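PDB 4KHB: uncharacterized protein POB3N from Chaetomium thermophilum var. thermophilum, which probably acts as a subunit of the FACT histone chaperone, which reorganises nucleosomes during transcription, replication and repair, and is represented here by its N-terminal PH-like portion. Local coordinates for residues Cys24-Asn29 and Ala87-Asn92; Ala52-Ala57 and Glu81-Leu86; Gly111-Gly116 and Leu120-Gln125; Tyr134-Asn139 and Ser168-Ala173. All blocks are in the same frame, centred on the assembly; numbering follows the deposited sequence.

Contact 1 of 4, residues Cys24-Asn29 and Ala87-Asn92; sequences CRFAEN and AKIFKN
F26 meets I89 and F90 where the strand 22-27 faces the helix 83-92. This is the helix of the POB3-like N-terminal PH domain; in PH folds such a helix closes one end of the beta barrel, and I89 lies on its buried side. The contact is wholly apolar. The CB of F26 touches CG2 of I89 at 3.9 Å. I89 CD1 is also close, 4.0 Å from F26 CB. Both branches lie on one side of the ring plane near its CB end, I89 CG2 toward the CD1 edge and I89 CD1 toward the CD2 edge. The side chains cross at about a right angle. I89 CG2 is anti to the backbone N and CG1 is anti to the carbonyl carbon (chi1 -68°); the extended chi2 (169°) then carries CD1 to F26. Farther out, the ring of F26 leans against that of F90. Their centroids are 5.9 Å apart and the planes stand at 61°, an oblique pair. Around this first shell, L31 of the next strand packs on F26, and E8 and F10 pack on I89. Y94 lies against F26 and I89 and meets the F90 ring edge-to-face; its hydroxyl bonds A27 O. V63 and I65 back F90. The two phenylalanine rings touch through their CE1 atoms, 4.1 Å apart.

Contact 2 of 4, residues Ala52-Ala57 and Glu81-Leu86; sequences AQWSRA and EDYERL
W54 lays one indole face against Y83. With chi1 at 168°, the W54 side chain extends away from its own N and carries the indole from the strand to the helix. The tyrosine ring turns an edge to the indole, with its CD1 3.6 Å above the plane and offset toward the rim. The edge-to-face pair is tilted: centroids of the Y83 ring and the five-membered ring of W54 are 4.8 Å apart, planes at 59°. Over the six-membered ring lies Y83 CB, a CH-pi contact 4.3 Å from that centroid. From there chi1 of 176° swings the tyrosine ring on, bringing its CD1 edge over the five-membered ring. This is the strand 51-56 and the start of the helix 83-92 of the PH-like domain, where the helix packs on the barrel. L98 accepts a hydrogen bond from Y83 OH through its carbonyl, which fixes the far end of the ring. L86, its CG beside the backbone N, approaches the benzo end of the indole obliquely: its CD1 is 3.5 Å from W54 CZ3.

Contact 3 of 4, residues Gly111-Gly116 and Leu120-Gln125; sequences GKAEFG and LTFNVQ
E114 and N123 reach for each other above a beta hairpin. The E114 CB lies 4.1 Å from T121 O. Its CG passes the N123 amide, 3.6 Å from ND2, and the chain then bends at chi2. E114 CD is 3.8 Å from N123 ND2. At the tip OE2 accepts a hydrogen bond from N123 ND2 at 3.2 Å. The donor comes on the anti side of OE2 but 29° out of the carboxylate plane, and the bond is bent (143° at the hydrogen). The carboxylate and amide planes are nearly perpendicular at 87°. Beneath, the backbones of strands 112-115 and 119-124 form two hydrogen-bonded pairs, K112 with N123 and E114 with T121. N123 N to K112 O is 2.7 Å. On the other face L120 CD1 sits over the centre of the F115 ring, 3.6 Å from the centroid, a CH-pi contact. A113 CB is at the edge of the F122 ring, 4.0 Å from its CD1. Strand 127-133 continues the sheet beside 119-124. On the 112-115 side, G111 pairs antiparallel with a strand of the SPT16D chain, and H91 of that chain bonds A113 N.

Contact 4 of 4, residues Tyr134-Asn139 and Ser168-Ala173; sequences YSEIAN and SKKASA
E136 supplies most of the contact through its carboxylate, which meets backbone amides of the loop 168-173. OE1 accepts A171 N at 3.1 Å, with the donor above the carboxylate plane. K170 N also turns to this carboxylate, but weakly, at 2.9 Å from OE1 and 3.3 Å from OE2. The E136 chain curls to this place by a bend at chi2 (-69°). Residues 169-171 have helix-like backbone angles but lack the regular helical bonds; their turn presents the amides of K170 and A171 to the carboxylate. S168 OG is modelled as donating to E136 O, at a doubtfully short distance; it also bonds A153 N. This loop lies between strands 147-152 and 177-184 in the second PH-like part, the SSRP1 family region. The 3-10 turn 134-136 leads into strand 137-144, where A138 and N139 both face E151 in a classic beta bulge. K170 CB lies against the carboxylate, 3.4 Å from E136 CD, and the side chains cross at about a right angle. M41 of the SPT16D chain packs on E136, K170 and A171. One water donates to E136 OE2 at 3.1 Å. Another accepts from K170 NZ at 3.0 Å and also bonds S135 OG. The K170 ammonium has its salt bridge to D16 and a hydrogen bond to Q74, in the N-terminal domain.

How the contacts relate
Contacts 1 and 2 share the helix 83-92 and hold it against different strands of the N-terminal PH-like domain. They touch: F90 CE2 is 3.5 Å from A52 CB. Both are buried and built from aromatic and aliphatic side chains. Contacts 3 and 4 belong to the second domain, where polar bonds matter more. Contact 3 is partly buried and ties a local hairpin by backbone bonds; contact 4 buries a carboxylate among loop amides. They meet at Y134, whose OH lies 2.7 Å from G116 O, a probable hydrogen bond. Contacts 1 and 3 stand about 29 Å apart between centres. SPT16D borders contacts 2, 3 and 4, but not contact 1.

Contact 1 of 4, residues Cys24-Asn29 and Ala87-Asn92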
loop_
_atom_site.group_PDB
_atom_site.type_symbol
_atom_site.label_atom_id
_atom_site.label_comp_id
_atom_site.label_asym_id
_atom_site.label_seq_id
_atom_site.Cartn_x
_atom_site.Cartn_y
_atom_site.Cartn_z
ATOM N N CYS H 24 -14.633 -11.854 -12.828
ATOM C CA CYS H 24 -14.200 -10.718 -13.634
ATOM C C CYS H 24 -14.275 -11.026 -15.125
ATOM O O CYS H 24 -13.609 -11.941 -15.609
ATOM C CB CYS H 24 -12.771 -10.324 -13.256
ATOM S SG CYS H 24 -12.215 -8.753 -13.956
ATOM N N ARG H 25 -15.091 -10.267 -15.848
ATOM C CA ARG H 25 -15.272 -10.474 -17.283
ATOM C C ARG H 25 -14.799 -9.293 -18.109
ATOM O O ARG H 25 -15.179 -8.151 -17.848
ATOM C CB ARG H 25 -16.734 -10.790 -17.609
ATOM C CG ARG H 25 -17.091 -12.238 -17.325
ATOM C CD ARG H 25 -18.440 -12.439 -16.669
ATOM N NE ARG H 25 -19.073 -13.658 -17.164
ATOM C CZ ARG H 25 -20.118 -14.251 -16.595
ATOM N NH1 ARG H 25 -20.635 -13.759 -15.478
ATOM N NH2 ARG H 25 -20.625 -15.353 -17.125
ATOM N N PHE H 26 -13.921 -9.572 -19.070
ATOM C CA PHE H 26 -13.438 -8.547 -19.984
ATOM C C PHE H 26 -14.118 -8.670 -21.356
ATOM O O PHE H 26 -14.251 -9.774 -21.899
ATOM C CB PHE H 26 -11.920 -8.634 -20.116
ATOM C CG PHE H 26 -11.184 -8.265 -18.857
ATOM C CD1 PHE H 26 -10.871 -6.941 -18.585
ATOM C CD2 PHE H 26 -10.799 -9.242 -17.948
ATOM C CE1 PHE H 26 -10.193 -6.594 -17.429
ATOM C CE2 PHE H 26 -10.118 -8.905 -16.789
ATOM C CZ PHE H 26 -9.814 -7.579 -16.529
ATOM N N ALA H 27 -14.561 -7.534 -21.896
ATOM C CA ALA H 27 -15.140 -7.460 -23.239
ATOM C C ALA H 27 -14.592 -6.240 -23.960
ATOM O O ALA H 27 -13.911 -5.412 -23.354
ATOM C CB ALA H 27 -16.655 -7.394 -23.182
ATOM N N GLU H 28 -14.896 -6.131 -25.249
ATOM C CA GLU H 28 -14.474 -4.990 -26.058
ATOM C C GLU H 28 -14.909 -3.627 -25.511
ATOM O O GLU H 28 -14.186 -2.640 -25.656
ATOM C CB GLU H 28 -14.956 -5.155 -27.505
ATOM C CG GLU H 28 -13.836 -5.422 -28.504
ATOM C CD GLU H 28 -14.343 -5.694 -29.908
ATOM O OE1 GLU H 28 -15.573 -5.659 -30.116
ATOM O OE2 GLU H 28 -13.510 -5.940 -30.806
ATOM N N ASN H 29 -16.085 -3.570 -24.891
ATOM C CA ASN H 29 -16.637 -2.288 -24.449
ATOM C C ASN H 29 -16.295 -1.913 -23.003
ATOM O O ASN H 29 -16.664 -0.831 -22.539
ATOM C CB ASN H 29 -18.159 -2.251 -24.651
ATOM C CG ASN H 29 -18.887 -3.287 -23.818
ATOM O OD1 ASN H 29 -18.452 -4.433 -23.706
ATOM N ND2 ASN H 29 -20.007 -2.886 -23.228
ATOM N N ALA H 87 -2.572 -9.079 -20.972
ATOM C CA ALA H 87 -1.815 -8.163 -21.815
ATOM C C ALA H 87 -2.446 -8.044 -23.197
ATOM O O ALA H 87 -2.483 -6.959 -23.779
ATOM C CB ALA H 87 -0.364 -8.608 -21.918
ATOM N N LYS H 88 -2.943 -9.163 -23.720
ATOM C CA LYS H 88 -3.623 -9.159 -25.012
ATOM C C LYS H 88 -4.941 -8.393 -24.955
ATOM O O LYS H 88 -5.271 -7.643 -25.874
ATOM C CB LYS H 88 -3.880 -10.586 -25.501
ATOM C CG LYS H 88 -3.925 -10.690 -27.020
ATOM C CD LYS H 88 -4.082 -12.120 -27.508
ATOM C CE LYS H 88 -4.045 -12.177 -29.029
ATOM N NZ LYS H 88 -4.008 -13.572 -29.547
ATOM N N ILE H 89 -5.692 -8.601 -23.877
ATOM C CA ILE H 89 -6.954 -7.902 -23.659
ATOM C C ILE H 89 -6.781 -6.386 -23.676
ATOM O O ILE H 89 -7.456 -5.686 -24.429
ATOM C CB ILE H 89 -7.589 -8.314 -22.312
ATOM C CG1 ILE H 89 -8.042 -9.772 -22.346
ATOM C CG2 ILE H 89 -8.753 -7.398 -21.959
ATOM C CD1 ILE H 89 -8.424 -10.307 -20.984
ATOM N N PHE H 90 -5.873 -5.887 -22.843
ATOM C CA PHE H 90 -5.643 -4.449 -22.727
ATOM C C PHE H 90 -5.079 -3.824 -24.004
ATOM O O PHE H 90 -5.401 -2.684 -24.334
ATOM C CB PHE H 90 -4.757 -4.132 -21.516
ATOM C CG PHE H 90 -5.512 -4.067 -20.218
ATOM C CD1 PHE H 90 -5.725 -5.213 -19.462
ATOM C CD2 PHE H 90 -6.030 -2.860 -19.762
ATOM C CE1 PHE H 90 -6.427 -5.154 -18.270
ATOM C CE2 PHE H 90 -6.738 -2.794 -18.572
ATOM C CZ PHE H 90 -6.934 -3.944 -17.825
ATOM N N LYS H 91 -4.234 -4.566 -24.714
ATOM C CA LYS H 91 -3.643 -4.052 -25.946
ATOM C C LYS H 91 -4.644 -4.048 -27.102
ATOM O O LYS H 91 -4.829 -3.029 -27.767
ATOM C CB LYS H 91 -2.390 -4.846 -26.332
ATOM C CG LYS H 91 -1.718 -4.346 -27.610
ATOM C CD LYS H 91 -0.444 -5.116 -27.931
ATOM C CE LYS H 91 -0.749 -6.510 -28.451
ATOM N NZ LYS H 91 -0.490 -7.546 -27.415
ATOM N N ASN H 92 -5.292 -5.187 -27.335
ATOM C CA ASN H 92 -6.207 -5.330 -28.466
ATOM C C ASN H 92 -7.532 -4.581 -28.303
ATOM O O ASN H 92 -8.081 -4.067 -29.276
ATOM C CB ASN H 92 -6.482 -6.808 -28.767
ATOM C CG ASN H 92 -5.248 -7.553 -29.242
ATOM O OD1 ASN H 92 -4.236 -6.949 -29.595
ATOM N ND2 ASN H 92 -5.338 -8.876 -29.271
#

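Contact 2 of 4, residues Ala52-Ala57 and Glu81-Leu86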
loop_
_atom_site.group_PDB
_atom_site.type_symbol
_atom_site.label_atom_id
_atom_site.label_comp_id
_atom_site.label_asym_id
_atom_site.label_seq_id
_atom_site.Cartn_x
_atom_site.Cartn_y
_atom_site.Cartn_z
ATOM N N ALA H 52 -2.950 0.630 -17.250
ATOM C CA ALA H 52 -3.024 -0.570 -16.423
ATOM C C ALA H 52 -1.652 -1.032 -15.945
ATOM O O ALA H 52 -0.678 -1.006 -16.701
ATOM C CB ALA H 52 -3.723 -1.688 -17.181
ATOM N N GLN H 53 -1.587 -1.474 -14.692
ATOM C CA GLN H 53 -0.338 -1.957 -14.112
ATOM C C GLN H 53 -0.495 -3.368 -13.557
ATOM O O GLN H 53 -1.543 -3.720 -13.009
ATOM C CB GLN H 53 0.153 -1.015 -13.005
ATOM C CG GLN H 53 0.499 0.395 -13.470
ATOM C CD GLN H 53 0.846 1.316 -12.314
ATOM O OE1 GLN H 53 0.809 0.911 -11.152
ATOM N NE2 GLN H 53 1.187 2.559 -12.628
ATOM N N TRP H 54 0.557 -4.168 -13.699
ATOM C CA TRP H 54 0.559 -5.543 -13.224
ATOM C C TRP H 54 1.630 -5.702 -12.149
ATOM O O TRP H 54 2.798 -5.379 -12.385
ATOM C CB TRP H 54 0.848 -6.465 -14.407
ATOM C CG TRP H 54 1.169 -7.881 -14.064
ATOM C CD1 TRP H 54 2.412 -8.434 -13.938
ATOM C CD2 TRP H 54 0.234 -8.939 -13.841
ATOM N NE1 TRP H 54 2.305 -9.770 -13.634
ATOM C CE2 TRP H 54 0.977 -10.105 -13.570
ATOM C CE3 TRP H 54 -1.160 -9.013 -13.839
ATOM C CZ2 TRP H 54 0.367 -11.331 -13.297
ATOM C CZ3 TRP H 54 -1.761 -10.227 -13.567
ATOM C CH2 TRP H 54 -1.002 -11.368 -13.305
ATOM N N SER H 55 1.238 -6.199 -10.976
ATOM C CA SER H 55 2.184 -6.399 -9.878
ATOM C C SER H 55 1.684 -7.395 -8.835
ATOM O O SER H 55 0.502 -7.752 -8.808
ATOM C CB SER H 55 2.510 -5.063 -9.199
ATOM O OG SER H 55 1.388 -4.561 -8.494
ATOM N N ARG H 56 2.592 -7.842 -7.973
ATOM C CA ARG H 56 2.249 -8.796 -6.925
ATOM C C ARG H 56 1.707 -8.083 -5.690
ATOM O O ARG H 56 2.273 -7.090 -5.236
ATOM C CB ARG H 56 3.468 -9.641 -6.550
ATOM C CG ARG H 56 3.200 -10.670 -5.464
ATOM C CD ARG H 56 3.059 -12.066 -6.048
ATOM N NE ARG H 56 3.084 -13.097 -5.014
ATOM C CZ ARG H 56 4.029 -14.026 -4.909
ATOM N NH1 ARG H 56 5.032 -14.057 -5.776
ATOM N NH2 ARG H 56 3.971 -14.925 -3.935
ATOM N N ALA H 57 0.605 -8.598 -5.151
ATOM C CA ALA H 57 -0.015 -8.012 -3.970
ATOM C C ALA H 57 -0.521 -9.131 -3.066
ATOM O O ALA H 57 -0.284 -10.310 -3.330
ATOM C CB ALA H 57 -1.287 -7.271 -4.352
ATOM N N GLU H 81 0.171 -16.943 -14.236
ATOM C CA GLU H 81 -0.049 -17.449 -15.587
ATOM C C GLU H 81 -1.025 -16.578 -16.384
ATOM O O GLU H 81 -1.088 -16.665 -17.616
ATOM C CB GLU H 81 -0.552 -18.900 -15.518
ATOM C CG GLU H 81 -1.961 -19.126 -16.056
ATOM C CD GLU H 81 -2.610 -20.379 -15.498
ATOM O OE1 GLU H 81 -3.271 -21.106 -16.270
ATOM O OE2 GLU H 81 -2.466 -20.632 -14.284
ATOM N N ASP H 82 -1.755 -15.713 -15.686
ATOM C CA ASP H 82 -2.823 -14.938 -16.312
ATOM C C ASP H 82 -2.312 -13.727 -17.092
ATOM O O ASP H 82 -3.084 -13.081 -17.795
ATOM C CB ASP H 82 -3.835 -14.462 -15.259
ATOM C CG ASP H 82 -4.629 -15.597 -14.645
ATOM O OD1 ASP H 82 -4.926 -16.579 -15.356
ATOM O OD2 ASP H 82 -4.957 -15.500 -13.442
ATOM N N TYR H 83 -1.026 -13.412 -16.957
ATOM C CA TYR H 83 -0.479 -12.184 -17.542
ATOM C C TYR H 83 -0.658 -12.028 -19.050
ATOM O O TYR H 83 -1.098 -10.977 -19.524
ATOM C CB TYR H 83 1.000 -11.994 -17.182
ATOM C CG TYR H 83 1.590 -10.781 -17.862
ATOM C CD1 TYR H 83 1.372 -9.507 -17.357
ATOM C CD2 TYR H 83 2.350 -10.907 -19.020
ATOM C CE1 TYR H 83 1.892 -8.394 -17.983
ATOM C CE2 TYR H 83 2.871 -9.803 -19.652
ATOM C CZ TYR H 83 2.641 -8.550 -19.128
ATOM O OH TYR H 83 3.164 -7.445 -19.757
ATOM N N GLU H 84 -0.304 -13.068 -19.796
ATOM C CA GLU H 84 -0.273 -12.992 -21.255
ATOM C C GLU H 84 -1.666 -12.769 -21.851
ATOM O O GLU H 84 -1.820 -12.053 -22.846
ATOM C CB GLU H 84 0.445 -14.223 -21.842
ATOM C CG GLU H 84 -0.243 -15.567 -21.615
ATOM C CD GLU H 84 0.105 -16.583 -22.693
ATOM O OE1 GLU H 84 0.926 -16.260 -23.582
ATOM O OE2 GLU H 84 -0.451 -17.701 -22.662
ATOM N N ARG H 85 -2.673 -13.368 -21.225
ATOM C CA ARG H 85 -4.060 -13.170 -21.621
ATOM C C ARG H 85 -4.484 -11.727 -21.354
ATOM O O ARG H 85 -5.096 -11.081 -22.204
ATOM C CB ARG H 85 -4.959 -14.132 -20.844
ATOM C CG ARG H 85 -5.930 -14.932 -21.699
ATOM C CD ARG H 85 -6.586 -16.042 -20.885
ATOM N NE ARG H 85 -7.987 -15.750 -20.594
ATOM C CZ ARG H 85 -8.628 -16.162 -19.503
ATOM N NH1 ARG H 85 -7.996 -16.885 -18.590
ATOM N NH2 ARG H 85 -9.903 -15.845 -19.325
ATOM N N LEU H 86 -4.169 -11.236 -20.157
ATOM C CA LEU H 86 -4.512 -9.875 -19.751
ATOM C C LEU H 86 -3.832 -8.829 -20.630
ATOM O O LEU H 86 -4.436 -7.813 -20.980
ATOM C CB LEU H 86 -4.163 -9.651 -18.275
ATOM C CG LEU H 86 -4.981 -10.461 -17.264
ATOM C CD1 LEU H 86 -4.332 -10.460 -15.896
ATOM C CD2 LEU H 86 -6.395 -9.919 -17.167
#

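Contact 3 of 4, residues Gly111-Gly116 and Leu120-Gln125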
loop_
_atom_site.group_PDB
_atom_site.type_symbol
_atom_site.label_atom_id
_atom_site.label_comp_id
_atom_site.label_asym_id
_atom_site.label_seq_id
_atom_site.Cartn_x
_atom_site.Cartn_y
_atom_site.Cartn_z
ATOM N N GLY H 111 13.000 8.411 0.086
ATOM C CA GLY H 111 12.879 8.425 -1.361
ATOM C C GLY H 111 12.134 9.649 -1.861
ATOM O O GLY H 111 12.526 10.783 -1.574
ATOM N N LYS H 112 11.055 9.424 -2.606
ATOM C CA LYS H 112 10.287 10.524 -3.179
ATOM C C LYS H 112 8.783 10.290 -3.053
ATOM O O LYS H 112 8.263 9.264 -3.499
ATOM C CB LYS H 112 10.661 10.708 -4.651
ATOM C CG LYS H 112 12.030 11.333 -4.874
ATOM C CD LYS H 112 12.076 12.779 -4.414
ATOM C CE LYS H 112 13.494 13.191 -4.042
ATOM N NZ LYS H 112 14.494 12.735 -5.044
ATOM N N ALA H 113 8.085 11.244 -2.446
ATOM C CA ALA H 113 6.628 11.219 -2.424
ATOM C C ALA H 113 6.119 12.049 -3.593
ATOM O O ALA H 113 6.283 13.271 -3.614
ATOM C CB ALA H 113 6.103 11.767 -1.112
ATOM N N GLU H 114 5.502 11.387 -4.565
ATOM C CA GLU H 114 5.097 12.069 -5.786
ATOM C C GLU H 114 3.582 12.106 -5.949
ATOM O O GLU H 114 2.916 11.069 -5.915
ATOM C CB GLU H 114 5.761 11.412 -7.004
ATOM C CG GLU H 114 7.170 10.887 -6.737
ATOM C CD GLU H 114 8.108 11.082 -7.915
ATOM O OE1 GLU H 114 8.060 12.159 -8.544
ATOM O OE2 GLU H 114 8.897 10.159 -8.210
ATOM N N PHE H 115 3.046 13.307 -6.135
ATOM C CA PHE H 115 1.617 13.482 -6.356
ATOM C C PHE H 115 1.268 13.322 -7.826
ATOM O O PHE H 115 1.443 14.246 -8.630
ATOM C CB PHE H 115 1.163 14.850 -5.848
ATOM C CG PHE H 115 1.138 14.960 -4.347
ATOM C CD1 PHE H 115 2.278 15.326 -3.642
ATOM C CD2 PHE H 115 -0.030 14.703 -3.641
ATOM C CE1 PHE H 115 2.255 15.427 -2.260
ATOM C CE2 PHE H 115 -0.061 14.802 -2.260
ATOM C CZ PHE H 115 1.083 15.165 -1.569
ATOM N N GLY H 116 0.767 12.139 -8.169
ATOM C CA GLY H 116 0.376 11.849 -9.534
ATOM C C GLY H 116 -1.053 12.255 -9.835
ATOM O O GLY H 116 -1.634 13.090 -9.143
ATOM N N LEU H 120 -1.082 9.293 -4.545
ATOM C CA LEU H 120 0.167 9.732 -3.943
ATOM C C LEU H 120 1.079 8.519 -3.826
ATOM O O LEU H 120 0.763 7.560 -3.113
ATOM C CB LEU H 120 -0.087 10.351 -2.565
ATOM C CG LEU H 120 1.152 10.719 -1.747
ATOM C CD1 LEU H 120 2.072 11.607 -2.559
ATOM C CD2 LEU H 120 0.770 11.416 -0.449
ATOM N N THR H 121 2.207 8.556 -4.529
ATOM C CA THR H 121 3.121 7.420 -4.572
ATOM C C THR H 121 4.397 7.743 -3.806
ATOM O O THR H 121 4.946 8.838 -3.941
ATOM C CB THR H 121 3.492 7.069 -6.029
ATOM O OG1 THR H 121 2.312 6.701 -6.757
ATOM C CG2 THR H 121 4.485 5.916 -6.074
ATOM N N PHE H 122 4.867 6.791 -3.002
ATOM C CA PHE H 122 6.177 6.912 -2.376
ATOM C C PHE H 122 7.169 5.988 -3.075
ATOM O O PHE H 122 7.073 4.761 -2.970
ATOM C CB PHE H 122 6.111 6.607 -0.877
ATOM C CG PHE H 122 7.353 6.999 -0.129
ATOM C CD1 PHE H 122 7.579 8.325 0.214
ATOM C CD2 PHE H 122 8.293 6.043 0.232
ATOM C CE1 PHE H 122 8.723 8.693 0.901
ATOM C CE2 PHE H 122 9.439 6.401 0.919
ATOM C CZ PHE H 122 9.654 7.729 1.255
ATOM N N ASN H 123 8.121 6.587 -3.784
ATOM C CA ASN H 123 9.071 5.831 -4.586
ATOM C C ASN H 123 10.412 5.662 -3.879
ATOM O O ASN H 123 10.942 6.614 -3.297
ATOM C CB ASN H 123 9.280 6.507 -5.950
ATOM C CG ASN H 123 8.115 6.285 -6.902
ATOM O OD1 ASN H 123 7.694 5.152 -7.128
ATOM N ND2 ASN H 123 7.599 7.367 -7.473
ATOM N N VAL H 124 10.954 4.448 -3.934
ATOM C CA VAL H 124 12.284 4.162 -3.407
ATOM C C VAL H 124 13.203 3.846 -4.579
ATOM O O VAL H 124 13.093 2.776 -5.185
ATOM C CB VAL H 124 12.260 2.968 -2.435
ATOM C CG1 VAL H 124 13.665 2.633 -1.958
ATOM C CG2 VAL H 124 11.366 3.272 -1.251
ATOM N N GLN H 125 14.102 4.780 -4.891
ATOM C CA GLN H 125 14.929 4.707 -6.098
ATOM C C GLN H 125 14.095 4.410 -7.344
ATOM O O GLN H 125 14.414 3.509 -8.126
ATOM C CB GLN H 125 16.066 3.692 -5.936
ATOM C CG GLN H 125 17.200 4.204 -5.052
ATOM C CD GLN H 125 18.001 5.310 -5.718
ATOM O OE1 GLN H 125 18.233 5.285 -6.929
ATOM N NE2 GLN H 125 18.420 6.293 -4.930
HETATM O O HOH W 1 1.577 8.728 -8.124
#

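Contact 4 of 4, residues Tyr134-Asn139 and Ser168-Ala173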
loop_
_atom_site.group_PDB
_atom_site.type_symbol
_atom_site.label_atom_id
_atom_site.label_comp_id
_atom_site.label_asym_id
_atom_site.label_seq_id
_atom_site.Cartn_x
_atom_site.Cartn_y
_atom_site.Cartn_z
ATOM N N TYR H 134 -6.237 9.148 -4.014
ATOM C CA TYR H 134 -6.780 10.407 -3.506
ATOM C C TYR H 134 -8.181 10.241 -2.915
ATOM O O TYR H 134 -8.551 10.935 -1.967
ATOM C CB TYR H 134 -6.787 11.463 -4.620
ATOM C CG TYR H 134 -5.403 11.849 -5.102
ATOM C CD1 TYR H 134 -4.314 11.817 -4.240
ATOM C CD2 TYR H 134 -5.184 12.227 -6.421
ATOM C CE1 TYR H 134 -3.052 12.161 -4.671
ATOM C CE2 TYR H 134 -3.920 12.570 -6.864
ATOM C CZ TYR H 134 -2.860 12.535 -5.981
ATOM O OH TYR H 134 -1.595 12.874 -6.404
ATOM N N SER H 135 -8.947 9.309 -3.474
ATOM C CA SER H 135 -10.318 9.066 -3.034
ATOM C C SER H 135 -10.393 8.534 -1.604
ATOM O O SER H 135 -11.442 8.608 -0.963
ATOM C CB SER H 135 -11.016 8.099 -3.995
ATOM O OG SER H 135 -10.332 6.861 -4.064
ATOM N N GLU H 136 -9.281 7.998 -1.106
ATOM C CA GLU H 136 -9.232 7.467 0.253
ATOM C C GLU H 136 -8.891 8.532 1.288
ATOM O O GLU H 136 -9.128 8.343 2.482
ATOM C CB GLU H 136 -8.208 6.333 0.340
ATOM C CG GLU H 136 -8.626 5.061 -0.377
ATOM C CD GLU H 136 -9.783 4.372 0.312
ATOM O OE1 GLU H 136 -9.688 4.129 1.534
ATOM O OE2 GLU H 136 -10.788 4.077 -0.366
ATOM N N ILE H 137 -8.340 9.653 0.830
ATOM C CA ILE H 137 -7.809 10.666 1.736
ATOM C C ILE H 137 -8.895 11.599 2.279
ATOM O O ILE H 137 -9.608 12.253 1.515
ATOM C CB ILE H 137 -6.690 11.491 1.047
ATOM C CG1 ILE H 137 -5.536 10.570 0.632
ATOM C CG2 ILE H 137 -6.194 12.608 1.964
ATOM C CD1 ILE H 137 -4.408 11.275 -0.103
ATOM N N ALA H 138 -9.001 11.659 3.605
ATOM C CA ALA H 138 -9.993 12.495 4.275
ATOM C C ALA H 138 -9.464 13.912 4.437
ATOM O O ALA H 138 -10.197 14.886 4.248
ATOM C CB ALA H 138 -10.370 11.904 5.630
ATOM N N ASN H 139 -8.187 14.025 4.792
ATOM C CA ASN H 139 -7.566 15.334 4.950
ATOM C C ASN H 139 -6.063 15.357 4.708
ATOM O O ASN H 139 -5.370 14.351 4.880
ATOM C CB ASN H 139 -7.864 15.901 6.343
ATOM C CG ASN H 139 -8.736 17.135 6.298
ATOM O OD1 ASN H 139 -9.961 17.041 6.320
ATOM N ND2 ASN H 139 -8.109 18.304 6.235
ATOM N N SER H 168 -13.144 6.178 4.006
ATOM C CA SER H 168 -11.982 5.484 3.457
ATOM C C SER H 168 -12.313 4.002 3.627
ATOM O O SER H 168 -12.044 3.418 4.680
ATOM C CB SER H 168 -10.714 5.912 4.199
ATOM O OG SER H 168 -10.547 7.319 4.161
ATOM N N LYS H 169 -12.885 3.397 2.589
ATOM C CA LYS H 169 -13.154 1.958 2.575
ATOM C C LYS H 169 -11.920 1.058 2.440
ATOM O O LYS H 169 -11.871 -0.014 3.050
ATOM C CB LYS H 169 -14.210 1.613 1.516
ATOM C CG LYS H 169 -15.236 2.723 1.305
ATOM C CD LYS H 169 -16.118 2.486 0.085
ATOM C CE LYS H 169 -17.009 3.698 -0.193
ATOM N NZ LYS H 169 -16.642 4.419 -1.442
ATOM N N LYS H 170 -10.934 1.470 1.649
ATOM C CA LYS H 170 -9.736 0.648 1.478
ATOM C C LYS H 170 -8.822 0.720 2.695
ATOM O O LYS H 170 -8.055 -0.206 2.960
ATOM C CB LYS H 170 -8.963 1.041 0.215
ATOM C CG LYS H 170 -9.684 0.744 -1.090
ATOM C CD LYS H 170 -8.803 1.084 -2.286
ATOM C CE LYS H 170 -9.465 0.669 -3.588
ATOM N NZ LYS H 170 -8.645 1.008 -4.783
ATOM N N ALA H 171 -8.901 1.820 3.435
ATOM C CA ALA H 171 -8.136 1.957 4.667
ATOM C C ALA H 171 -8.676 1.027 5.749
ATOM O O ALA H 171 -7.943 0.614 6.647
ATOM C CB ALA H 171 -8.155 3.400 5.147
ATOM N N SER H 172 -9.964 0.708 5.654
ATOM C CA SER H 172 -10.643 -0.079 6.680
ATOM C C SER H 172 -10.907 -1.518 6.247
ATOM O O SER H 172 -11.550 -2.278 6.972
ATOM C CB SER H 172 -11.962 0.591 7.081
ATOM O OG SER H 172 -12.876 0.612 6.000
ATOM N N ALA H 173 -10.406 -1.899 5.077
ATOM C CA ALA H 173 -10.666 -3.236 4.556
ATOM C C ALA H 173 -9.871 -4.279 5.325
ATOM O O ALA H 173 -10.267 -5.445 5.408
ATOM C CB ALA H 173 -10.334 -3.301 3.077
HETATM O O HOH W 2 -9.441 3.951 -4.760
HETATM O O HOH W 3 -13.629 5.387 -0.199
#